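PDB 3NF4: acyl-CoA dehydrogenase from Mycobacterium thermoresistibile, which binds flavin-adenine dinucleotide and, as in other acyl-CoA dehydrogenases, probably oxidises acyl-CoA thioesters to their 2,3-enoyl derivatives. Local coordinates for residues 114-119 and 231-236; 147-152 and 158-163; 179-182 and 188-191. All blocks are in the same frame, centred on the assembly; numbering follows the deposited sequence.

In the fold
All three contacts belong to or border the beta domain, and they differ in how backbone and side chains share the work. Contacts 2 and 3 are antiparallel hairpins with centres about 8 Å apart, joined by backbone bonds from Cys149 and Ala151 to Arg181. Contact 3 is the more buried, with a phenylalanine and a cysteine on one face, whereas contact 2 is partly buried and has Thr152 on its exposed side. Contact 1, also partly buried, is far smaller and rests on one glutamine hydrogen bond from a helix. Its strand 232-233 adjoins strand 189-195 of contact 3, and Arg232 and Glu236 both meet the hydroxyl of Tyr158 from contact 2.

Contact 1 of 3, residues 114-119 and 231-236; sequences EEQKKR and RRIGEE
A single side-chain-to-backbone hydrogen bond makes this helix-to-strand contact, in which Gln116, on helix 114-124, reaches across to the carbonyl of Arg232 on the short, weakly bonded strand 232-233. Gln116 NE2 lies 2.8 Å from Arg232 O, with an N-H...O angle of 155°. The acceptor lies close to the plane of the Gln116 amide, while the donor is tilted by 34° from the carbonyl plane of Arg232. Beyond CG the glutamine is extended (chi2 173°), which carries the amide clear of the helix. The same NE2 also donates to Asp230 O, so two backbone carbonyls hold the amide nitrogen. Beside it packs the tip of Ile233, whose CD1 is 4.2 Å from Gln116 NE2; Leu108 of helix 106-111 touches both side chains. Arg232 turns away from the helix: its NE donates to Gly234 O at 3.1 Å, in the plane of both groups, and its NH1 bonds to Tyr158 OH. These bonds hold the guanidinium against the turn that follows the strand. Joining helix 114-124 to the edge of the mixed sheet, the contact is an interdomain joint of the acyl-CoA dehydrogenase fold, between the N-terminal helical domain and the middle beta domain.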
ATOM      1  N   GLU A 114     -25.844  30.021 -32.059  1.00 98.80           N
ATOM      2  CA  GLU A 114     -24.976  31.172 -32.298  1.00 99.12           C
ATOM      3  C   GLU A 114     -25.596  32.422 -31.675  1.00100.01           C
ATOM      4  O   GLU A 114     -24.883  33.259 -31.115  1.00 99.60           O
ATOM      5  CB  GLU A 114     -24.729  31.364 -33.792  1.00101.01           C
ATOM      6  N   GLU A 115     -26.926  32.520 -31.754  1.00101.34           N
ATOM      7  CA  GLU A 115     -27.677  33.597 -31.106  1.00102.07           C
ATOM      8  C   GLU A 115     -27.536  33.598 -29.567  1.00 99.99           C
ATOM      9  O   GLU A 115     -27.435  34.672 -28.951  1.00100.06           O
ATOM     10  CB  GLU A 115     -29.154  33.546 -31.516  1.00103.98           C
ATOM     11  N   GLN A 116     -27.534  32.407 -28.956  1.00 97.97           N
ATOM     12  CA  GLN A 116     -27.351  32.275 -27.498  1.00 95.68           C
ATOM     13  C   GLN A 116     -25.937  32.682 -27.068  1.00 93.88           C
ATOM     14  O   GLN A 116     -25.763  33.415 -26.089  1.00 92.73           O
ATOM     15  CB  GLN A 116     -27.666  30.848 -27.012  1.00 94.77           C
ATOM     16  CG  GLN A 116     -29.147  30.548 -26.783  1.00 95.08           C
ATOM     17  CD  GLN A 116     -29.432  29.082 -26.473  1.00 93.92           C
ATOM     18  OE1 GLN A 116     -28.721  28.175 -26.910  1.00 93.17           O
ATOM     19  NE2 GLN A 116     -30.492  28.847 -25.715  1.00 94.72           N
ATOM     20  N   LYS A 117     -24.936  32.215 -27.814  1.00 93.41           N
ATOM     21  CA  LYS A 117     -23.539  32.579 -27.556  1.00 92.47           C
ATOM     22  C   LYS A 117     -23.317  34.091 -27.585  1.00 93.13           C
ATOM     23  O   LYS A 117     -22.691  34.640 -26.679  1.00 91.77           O
ATOM     24  CB  LYS A 117     -22.592  31.894 -28.547  1.00 92.38           C
ATOM     25  CG  LYS A 117     -22.323  30.421 -28.284  1.00 91.93           C
ATOM     26  CD  LYS A 117     -21.523  29.827 -29.433  1.00 93.20           C
ATOM     27  CE  LYS A 117     -21.604  28.309 -29.449  1.00 93.56           C
ATOM     28  NZ  LYS A 117     -21.128  27.790 -30.763  1.00 94.43           N
ATOM     29  N   LYS A 118     -23.839  34.747 -28.626  1.00 95.33           N
ATOM     30  CA  LYS A 118     -23.734  36.199 -28.791  1.00 96.60           C
ATOM     31  C   LYS A 118     -24.272  36.996 -27.583  1.00 96.47           C
ATOM     32  O   LYS A 118     -23.640  37.959 -27.130  1.00 96.25           O
ATOM     33  CB  LYS A 118     -24.435  36.631 -30.087  1.00 99.17           C
ATOM     34  N   ARG A 119     -25.430  36.591 -27.067  1.00 96.71           N
ATOM     35  CA  ARG A 119     -25.999  37.201 -25.861  1.00 97.00           C
ATOM     36  C   ARG A 119     -25.070  37.168 -24.633  1.00 94.93           C
ATOM     37  O   ARG A 119     -24.748  38.225 -24.052  1.00 95.12           O
ATOM     38  CB  ARG A 119     -27.331  36.532 -25.490  1.00 97.47           C
ATOM     39  CG  ARG A 119     -28.559  37.075 -26.199  1.00101.51           C
ATOM     40  CD  ARG A 119     -29.853  36.377 -25.740  1.00103.65           C
ATOM     41  NE  ARG A 119     -30.367  36.907 -24.474  1.00104.06           N
ATOM     42  CZ  ARG A 119     -31.663  37.011 -24.166  1.00106.01           C
ATOM     43  NH1 ARG A 119     -32.598  36.634 -25.035  1.00108.56           N
ATOM     44  NH2 ARG A 119     -32.029  37.504 -22.986  1.00105.35           N
ATOM     45  N   ARG A 231     -33.838  30.058 -22.563  1.00 95.14           N
ATOM     46  CA  ARG A 231     -32.737  29.822 -21.620  1.00 92.55           C
ATOM     47  C   ARG A 231     -32.259  28.377 -21.646  1.00 91.37           C
ATOM     48  O   ARG A 231     -31.211  28.071 -21.086  1.00 89.74           O
ATOM     49  CB  ARG A 231     -33.147  30.166 -20.181  1.00 91.64           C
ATOM     50  CG  ARG A 231     -33.345  31.639 -19.872  1.00 92.40           C
ATOM     51  CD  ARG A 231     -32.046  32.262 -19.449  1.00 91.23           C
ATOM     52  NE  ARG A 231     -32.190  33.610 -18.910  1.00 90.94           N
ATOM     53  CZ  ARG A 231     -31.172  34.335 -18.457  1.00 90.94           C
ATOM     54  NH1 ARG A 231     -29.936  33.837 -18.459  1.00 91.06           N
ATOM     55  NH2 ARG A 231     -31.383  35.553 -17.991  1.00 91.38           N
ATOM     56  N   ARG A 232     -33.046  27.488 -22.252  1.00 92.33           N
ATOM     57  CA  ARG A 232     -32.675  26.075 -22.400  1.00 91.54           C
ATOM     58  C   ARG A 232     -31.440  25.943 -23.296  1.00 90.83           C
ATOM     59  O   ARG A 232     -31.390  26.545 -24.371  1.00 91.89           O
ATOM     60  CB  ARG A 232     -33.837  25.264 -22.983  1.00 92.97           C
ATOM     61  CG  ARG A 232     -33.552  23.776 -23.079  1.00 92.89           C
ATOM     62  CD  ARG A 232     -34.715  23.001 -23.654  1.00 94.94           C
ATOM     63  NE  ARG A 232     -34.770  23.073 -25.114  1.00 96.77           N
ATOM     64  CZ  ARG A 232     -35.893  23.207 -25.818  1.00 98.15           C
ATOM     65  NH1 ARG A 232     -37.069  23.302 -25.201  1.00 96.18           N
ATOM     66  NH2 ARG A 232     -35.836  23.253 -27.144  1.00 99.23           N
ATOM     67  N   ILE A 233     -30.443  25.185 -22.836  1.00 88.90           N
ATOM     68  CA  ILE A 233     -29.233  24.937 -23.625  1.00 88.05           C
ATOM     69  C   ILE A 233     -29.379  23.577 -24.300  1.00 88.83           C
ATOM     70  O   ILE A 233     -29.557  22.552 -23.630  1.00 88.10           O
ATOM     71  CB  ILE A 233     -27.941  25.018 -22.771  1.00 85.91           C
ATOM     72  CG1 ILE A 233     -27.904  26.295 -21.913  1.00 85.44           C
ATOM     73  CG2 ILE A 233     -26.696  24.952 -23.644  1.00 85.00           C
ATOM     74  CD1 ILE A 233     -27.790  27.608 -22.709  1.00 87.36           C
ATOM     75  N   GLY A 234     -29.353  23.583 -25.634  1.00 90.54           N
ATOM     76  CA  GLY A 234     -29.541  22.368 -26.424  1.00 91.49           C
ATOM     77  C   GLY A 234     -30.988  21.927 -26.507  1.00 93.40           C
ATOM     78  O   GLY A 234     -31.890  22.628 -26.049  1.00 94.07           O
ATOM     79  N   GLU A 235     -31.205  20.751 -27.085  1.00 94.47           N
ATOM     80  CA  GLU A 235     -32.548  20.222 -27.311  1.00 97.06           C
ATOM     81  C   GLU A 235     -33.170  19.654 -26.032  1.00 96.89           C
ATOM     82  O   GLU A 235     -32.458  19.300 -25.082  1.00 95.35           O
ATOM     83  CB  GLU A 235     -32.527  19.162 -28.424  1.00 98.20           C
ATOM     84  N   GLU A 236     -34.499  19.584 -26.013  1.00 98.91           N
ATOM     85  CA  GLU A 236     -35.240  19.019 -24.889  1.00 98.99           C
ATOM     86  C   GLU A 236     -34.955  17.509 -24.769  1.00 98.41           C
ATOM     87  O   GLU A 236     -35.226  16.735 -25.693  1.00100.20           O
ATOM     88  CB  GLU A 236     -36.742  19.299 -25.056  1.00101.54           C
ATOM     89  CG  GLU A 236     -37.590  19.135 -23.787  1.00102.14           C
ATOM     90  CD  GLU A 236     -39.072  19.437 -24.018  1.00107.02           C
ATOM     91  OE1 GLU A 236     -39.649  18.943 -25.014  1.00110.18           O
ATOM     92  OE2 GLU A 236     -39.667  20.170 -23.198  1.00107.25           O
TER

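Contact 2 of 3, residues 147-152 and 158-163; sequences LRCAAT and YVINGS
Thr152 and Val159 run alongside each other on one face of the hairpin, Thr152 CG2 meeting Val159 CG1 at 3.5 Å. Their backbones form a hydrogen-bonded pair, in which Val159 N donates to Thr152 O at 2.7 Å along a nearly straight N-H...O line (174°) and Thr152 N answers to Val159 O. Ala150 and Asn161 make the next such pair: Asn161 N approaches Ala150 O in the carbonyl plane, whereas Ala150 N sits above the carbonyl plane of Asn161. On the other face of the sheet, Ala151 CB packs at 4.3 Å on Ile160 CG1. The second branch of Ile160 touches the thiol of Cys149, with CG2 4.0 Å from SG. This is the antiparallel beta hairpin of strands 150-154 and 157-168, in the middle domain of the acyl-CoA dehydrogenase fold. With chi1 at -162°, opposite the backbone N, the thiol of Cys149 lies over the backbone of Gly162, SG 3.8 Å from Gly162 C. Further out, Glu137 accepts from the N-H of Cys149, and Asn224 N bonds to Asn161 OD1. Strand 217-228 flanks strand 157-168 through backbone bonds at Tyr158, Ile160 and Gly162. The Tyr158 hydroxyl bonds to Arg232 and Glu236, while its ring meets Phe192 edge-to-face.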
ATOM      1  N   LEU A 147     -31.836  11.898 -10.606  1.00 81.22           N
ATOM      2  CA  LEU A 147     -32.183  13.249 -10.159  1.00 80.84           C
ATOM      3  C   LEU A 147     -33.681  13.536 -10.346  1.00 82.64           C
ATOM      4  O   LEU A 147     -34.357  12.868 -11.140  1.00 84.24           O
ATOM      5  CB  LEU A 147     -31.285  14.322 -10.803  1.00 79.46           C
ATOM      6  CG  LEU A 147     -31.382  14.676 -12.287  1.00 81.21           C
ATOM      7  CD1 LEU A 147     -32.689  15.407 -12.624  1.00 83.00           C
ATOM      8  CD2 LEU A 147     -30.202  15.531 -12.692  1.00 79.51           C
ATOM      9  N   ARG A 148     -34.196  14.523  -9.617  1.00 82.22           N
ATOM     10  CA  ARG A 148     -35.642  14.721  -9.564  1.00 84.06           C
ATOM     11  C   ARG A 148     -36.202  16.148  -9.572  1.00 84.49           C
ATOM     12  O   ARG A 148     -37.423  16.315  -9.632  1.00 86.21           O
ATOM     13  CB  ARG A 148     -36.212  13.930  -8.394  1.00 82.09           C
ATOM     14  CG  ARG A 148     -37.089  12.788  -8.845  1.00 83.98           C
ATOM     15  CD  ARG A 148     -37.145  11.687  -7.806  1.00 83.05           C
ATOM     16  NE  ARG A 148     -36.555  10.449  -8.324  1.00 82.59           N
ATOM     17  CZ  ARG A 148     -37.259   9.396  -8.761  1.00 84.92           C
ATOM     18  NH1 ARG A 148     -38.607   9.403  -8.740  1.00 84.78           N
ATOM     19  NH2 ARG A 148     -36.608   8.320  -9.207  1.00 82.47           N
ATOM     20  N   CYS A 149     -35.329  17.159  -9.516  1.00 83.19           N
ATOM     21  CA  CYS A 149     -35.748  18.554  -9.644  1.00 83.89           C
ATOM     22  C   CYS A 149     -36.589  18.675 -10.924  1.00 85.89           C
ATOM     23  O   CYS A 149     -36.153  18.273 -12.011  1.00 85.92           O
ATOM     24  CB  CYS A 149     -34.541  19.503  -9.677  1.00 82.39           C
ATOM     25  SG  CYS A 149     -34.900  21.277  -9.305  1.00 83.50           S
ATOM     26  N   ALA A 150     -37.807  19.189 -10.779  1.00 87.15           N
ATOM     27  CA  ALA A 150     -38.758  19.190 -11.889  1.00 89.80           C
ATOM     28  C   ALA A 150     -38.789  20.503 -12.678  1.00 90.28           C
ATOM     29  O   ALA A 150     -38.903  21.581 -12.106  1.00 89.99           O
ATOM     30  CB  ALA A 150     -40.161  18.804 -11.393  1.00 91.17           C
ATOM     31  N   ALA A 151     -38.650  20.393 -13.993  1.00 91.55           N
ATOM     32  CA  ALA A 151     -38.907  21.510 -14.907  1.00 93.42           C
ATOM     33  C   ALA A 151     -40.041  21.141 -15.866  1.00 96.28           C
ATOM     34  O   ALA A 151     -39.863  20.341 -16.788  1.00 96.86           O
ATOM     35  CB  ALA A 151     -37.660  21.886 -15.674  1.00 92.32           C
ATOM     36  N   THR A 152     -41.213  21.717 -15.628  1.00 98.43           N
ATOM     37  CA  THR A 152     -42.403  21.377 -16.407  1.00101.69           C
ATOM     38  C   THR A 152     -42.829  22.512 -17.360  1.00103.65           C
ATOM     39  O   THR A 152     -42.881  23.679 -16.958  1.00102.84           O
ATOM     40  CB  THR A 152     -43.560  20.817 -15.504  1.00102.65           C
ATOM     41  OG1 THR A 152     -44.818  21.005 -16.156  1.00106.17           O
ATOM     42  CG2 THR A 152     -43.591  21.476 -14.114  1.00101.34           C
ATOM     43  N   TYR A 158     -40.752  27.359 -18.966  1.00 96.96           N
ATOM     44  CA  TYR A 158     -40.829  26.221 -18.057  1.00 94.75           C
ATOM     45  C   TYR A 158     -41.090  26.708 -16.650  1.00 93.50           C
ATOM     46  O   TYR A 158     -40.759  27.848 -16.309  1.00 92.49           O
ATOM     47  CB  TYR A 158     -39.522  25.414 -18.073  1.00 92.73           C
ATOM     48  CG  TYR A 158     -39.174  24.779 -19.397  1.00 92.02           C
ATOM     49  CD1 TYR A 158     -39.545  23.468 -19.679  1.00 91.72           C
ATOM     50  CD2 TYR A 158     -38.473  25.490 -20.369  1.00 90.46           C
ATOM     51  CE1 TYR A 158     -39.230  22.881 -20.897  1.00 91.23           C
ATOM     52  CE2 TYR A 158     -38.159  24.911 -21.587  1.00 90.73           C
ATOM     53  CZ  TYR A 158     -38.541  23.608 -21.841  1.00 90.92           C
ATOM     54  OH  TYR A 158     -38.226  23.029 -23.045  1.00 92.43           O
ATOM     55  N   VAL A 159     -41.680  25.841 -15.831  1.00 93.21           N
ATOM     56  CA  VAL A 159     -41.746  26.092 -14.392  1.00 92.04           C
ATOM     57  C   VAL A 159     -40.945  25.046 -13.608  1.00 89.81           C
ATOM     58  O   VAL A 159     -41.135  23.836 -13.784  1.00 90.16           O
ATOM     59  CB  VAL A 159     -43.210  26.294 -13.866  1.00 93.65           C
ATOM     60  CG1 VAL A 159     -43.973  24.978 -13.748  1.00 94.61           C
ATOM     61  CG2 VAL A 159     -43.197  27.042 -12.538  1.00 93.07           C
ATOM     62  N   ILE A 160     -40.029  25.534 -12.769  1.00 87.69           N
ATOM     63  CA  ILE A 160     -39.103  24.678 -12.012  1.00 85.19           C
ATOM     64  C   ILE A 160     -39.523  24.531 -10.534  1.00 84.67           C
ATOM     65  O   ILE A 160     -39.584  25.525  -9.796  1.00 84.51           O
ATOM     66  CB  ILE A 160     -37.648  25.222 -12.062  1.00 83.34           C
ATOM     67  CG1 ILE A 160     -37.210  25.551 -13.491  1.00 83.19           C
ATOM     68  CG2 ILE A 160     -36.666  24.223 -11.416  1.00 81.25           C
ATOM     69  CD1 ILE A 160     -36.083  26.559 -13.542  1.00 79.50           C
ATOM     70  N   ASN A 161     -39.799  23.297 -10.107  1.00 84.13           N
ATOM     71  CA  ASN A 161     -40.045  23.010  -8.694  1.00 83.38           C
ATOM     72  C   ASN A 161     -39.103  21.927  -8.138  1.00 81.40           C
ATOM     73  O   ASN A 161     -39.143  20.766  -8.572  1.00 81.81           O
ATOM     74  CB  ASN A 161     -41.514  22.638  -8.446  1.00 85.21           C
ATOM     75  CG  ASN A 161     -42.487  23.759  -8.845  1.00 88.38           C
ATOM     76  OD1 ASN A 161     -42.648  24.757  -8.128  1.00 87.87           O
ATOM     77  ND2 ASN A 161     -43.136  23.596 -10.002  1.00 89.85           N
ATOM     78  N   GLY A 162     -38.241  22.318  -7.195  1.00 79.09           N
ATOM     79  CA  GLY A 162     -37.429  21.337  -6.453  1.00 76.65           C
ATOM     80  C   GLY A 162     -36.152  21.804  -5.779  1.00 73.75           C
ATOM     81  O   GLY A 162     -35.909  23.006  -5.627  1.00 73.11           O
ATOM     82  N   SER A 163     -35.336  20.820  -5.408  1.00 71.98           N
ATOM     83  CA  SER A 163     -34.132  20.995  -4.593  1.00 70.09           C
ATOM     84  C   SER A 163     -32.849  20.500  -5.287  1.00 68.28           C
ATOM     85  O   SER A 163     -32.872  19.478  -5.986  1.00 68.13           O
ATOM     86  CB  SER A 163     -34.285  20.200  -3.285  1.00 69.85           C
ATOM     87  OG  SER A 163     -35.153  20.825  -2.363  1.00 72.17           O
TER

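Contact 3 of 3, residues 179-182 and 188-191; sequences FART and GVSC
Strands 179-181 and 189-191 run antiparallel, their short axes 4.9 Å apart at closest approach and their directions 145° from each other. Ala180 and Ser190 form the hydrogen-bonded pair: Ala180 N donates to Ser190 O and Ser190 N to Ala180 O, both at 3.1 Å and nearly along the C=O axis. Phe179 with Cys191 and Arg181 with Val189 are non-hydrogen-bonded pairs on either side of it. Toward the connecting loop, Gly188 O is gripped twice by Thr182. The backbone N of Thr182 approaches Gly188 O nearly end-on to the carbonyl, at 2.8 Å, while Thr182 OG1 donates from well above the carbonyl plane at 3.1 Å from the same oxygen. The chi1 of 49° sets OG1 between the backbone N and carbonyl carbon of Thr182, on the side of that acceptor.

These segments form a beta hairpin of the middle domain, and its Phe179 side chain lies about 7 Å from the bound flavin-adenine dinucleotide. Cys191 makes a sulfur-aromatic contact with Phe179, its SG 4.5 Å from the ring centroid and oblique to the ring. Cys191 CB adds an apolar touch, 4.0 Å from Phe179 CE1. On the same face the Arg181 chain, bent at chi3 (-71°), brings its guanidinium across Val189, whose CG2 lies 4.1 Å from Arg181 NH2 and over one face of the group. Arg181 NE bonds to Leu147 O, which ties the guanidinium to the loop that leads into strand 150-154. Thr182 CG2 packs against Ser190, whose OG receives the N-H of Gly237, and helix 239-245 touches Phe179, Val189 and Cys191 through Ala243, Leu240 and Ile242.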
ATOM      1  N   PHE A 179     -29.389  21.459 -14.094  1.00 71.37           N
ATOM      2  CA  PHE A 179     -29.926  20.245 -14.729  1.00 72.56           C
ATOM      3  C   PHE A 179     -31.236  19.815 -14.069  1.00 74.13           C
ATOM      4  O   PHE A 179     -31.241  19.493 -12.888  1.00 73.19           O
ATOM      5  CB  PHE A 179     -28.897  19.105 -14.702  1.00 70.98           C
ATOM      6  CG  PHE A 179     -27.661  19.385 -15.529  1.00 70.26           C
ATOM      7  CD1 PHE A 179     -27.616  19.036 -16.880  1.00 71.70           C
ATOM      8  CD2 PHE A 179     -26.554  20.016 -14.969  1.00 66.41           C
ATOM      9  CE1 PHE A 179     -26.476  19.310 -17.660  1.00 69.95           C
ATOM     10  CE2 PHE A 179     -25.420  20.287 -15.735  1.00 66.62           C
ATOM     11  CZ  PHE A 179     -25.382  19.933 -17.084  1.00 66.96           C
ATOM     12  N   ALA A 180     -32.345  19.836 -14.819  1.00 76.89           N
ATOM     13  CA  ALA A 180     -33.666  19.443 -14.267  1.00 79.16           C
ATOM     14  C   ALA A 180     -34.469  18.494 -15.154  1.00 81.57           C
ATOM     15  O   ALA A 180     -34.215  18.397 -16.355  1.00 82.38           O
ATOM     16  CB  ALA A 180     -34.501  20.664 -13.906  1.00 80.00           C
ATOM     17  N   ARG A 181     -35.431  17.800 -14.541  1.00 83.39           N
ATOM     18  CA  ARG A 181     -36.206  16.745 -15.205  1.00 86.34           C
ATOM     19  C   ARG A 181     -37.435  17.249 -15.985  1.00 89.12           C
ATOM     20  O   ARG A 181     -38.284  17.948 -15.443  1.00 89.76           O
ATOM     21  CB  ARG A 181     -36.611  15.663 -14.195  1.00 86.33           C
ATOM     22  CG  ARG A 181     -37.276  14.436 -14.829  1.00 89.83           C
ATOM     23  CD  ARG A 181     -37.290  13.197 -13.914  1.00 92.30           C
ATOM     24  NE  ARG A 181     -35.970  12.574 -13.719  1.00 91.08           N
ATOM     25  CZ  ARG A 181     -35.308  11.860 -14.634  1.00 91.78           C
ATOM     26  NH1 ARG A 181     -35.810  11.669 -15.855  1.00 92.33           N
ATOM     27  NH2 ARG A 181     -34.125  11.337 -14.327  1.00 89.58           N
ATOM     28  N   THR A 182     -37.503  16.878 -17.264  1.00 91.12           N
ATOM     29  CA  THR A 182     -38.610  17.244 -18.156  1.00 93.77           C
ATOM     30  C   THR A 182     -39.493  16.042 -18.521  1.00 95.75           C
ATOM     31  O   THR A 182     -40.656  16.219 -18.889  1.00 98.18           O
ATOM     32  CB  THR A 182     -38.099  17.913 -19.454  1.00 94.18           C
ATOM     33  OG1 THR A 182     -37.043  17.126 -20.021  1.00 93.66           O
ATOM     34  CG2 THR A 182     -37.581  19.318 -19.175  1.00 93.17           C
ATOM     35  N   GLY A 188     -34.828  12.004 -20.382  1.00 88.79           N
ATOM     36  CA  GLY A 188     -35.773  12.899 -19.714  1.00 88.02           C
ATOM     37  C   GLY A 188     -35.203  14.151 -19.069  1.00 85.77           C
ATOM     38  O   GLY A 188     -35.910  14.815 -18.310  1.00 86.01           O
ATOM     39  N   VAL A 189     -33.948  14.493 -19.380  1.00 83.72           N
ATOM     40  CA  VAL A 189     -33.209  15.566 -18.674  1.00 81.16           C
ATOM     41  C   VAL A 189     -32.790  16.726 -19.602  1.00 81.44           C
ATOM     42  O   VAL A 189     -32.405  16.501 -20.746  1.00 81.82           O
ATOM     43  CB  VAL A 189     -31.955  14.987 -17.917  1.00 78.88           C
ATOM     44  CG1 VAL A 189     -31.251  16.050 -17.099  1.00 76.58           C
ATOM     45  CG2 VAL A 189     -32.355  13.821 -17.010  1.00 78.10           C
ATOM     46  N   SER A 190     -32.860  17.960 -19.099  1.00 80.98           N
ATOM     47  CA  SER A 190     -32.485  19.150 -19.875  1.00 81.12           C
ATOM     48  C   SER A 190     -31.596  20.100 -19.076  1.00 79.39           C
ATOM     49  O   SER A 190     -31.626  20.095 -17.844  1.00 78.43           O
ATOM     50  CB  SER A 190     -33.740  19.911 -20.370  1.00 83.31           C
ATOM     51  OG  SER A 190     -34.477  19.174 -21.340  1.00 84.57           O
ATOM     52  N   CYS A 191     -30.838  20.921 -19.804  1.00 79.19           N
ATOM     53  CA  CYS A 191     -29.922  21.921 -19.261  1.00 78.02           C
ATOM     54  C   CYS A 191     -30.462  23.376 -19.366  1.00 78.97           C
ATOM     55  O   CYS A 191     -31.107  23.728 -20.351  1.00 81.03           O
ATOM     56  CB  CYS A 191     -28.584  21.787 -19.988  1.00 77.15           C
ATOM     57  SG  CYS A 191     -27.267  22.879 -19.421  1.00 76.74           S
TER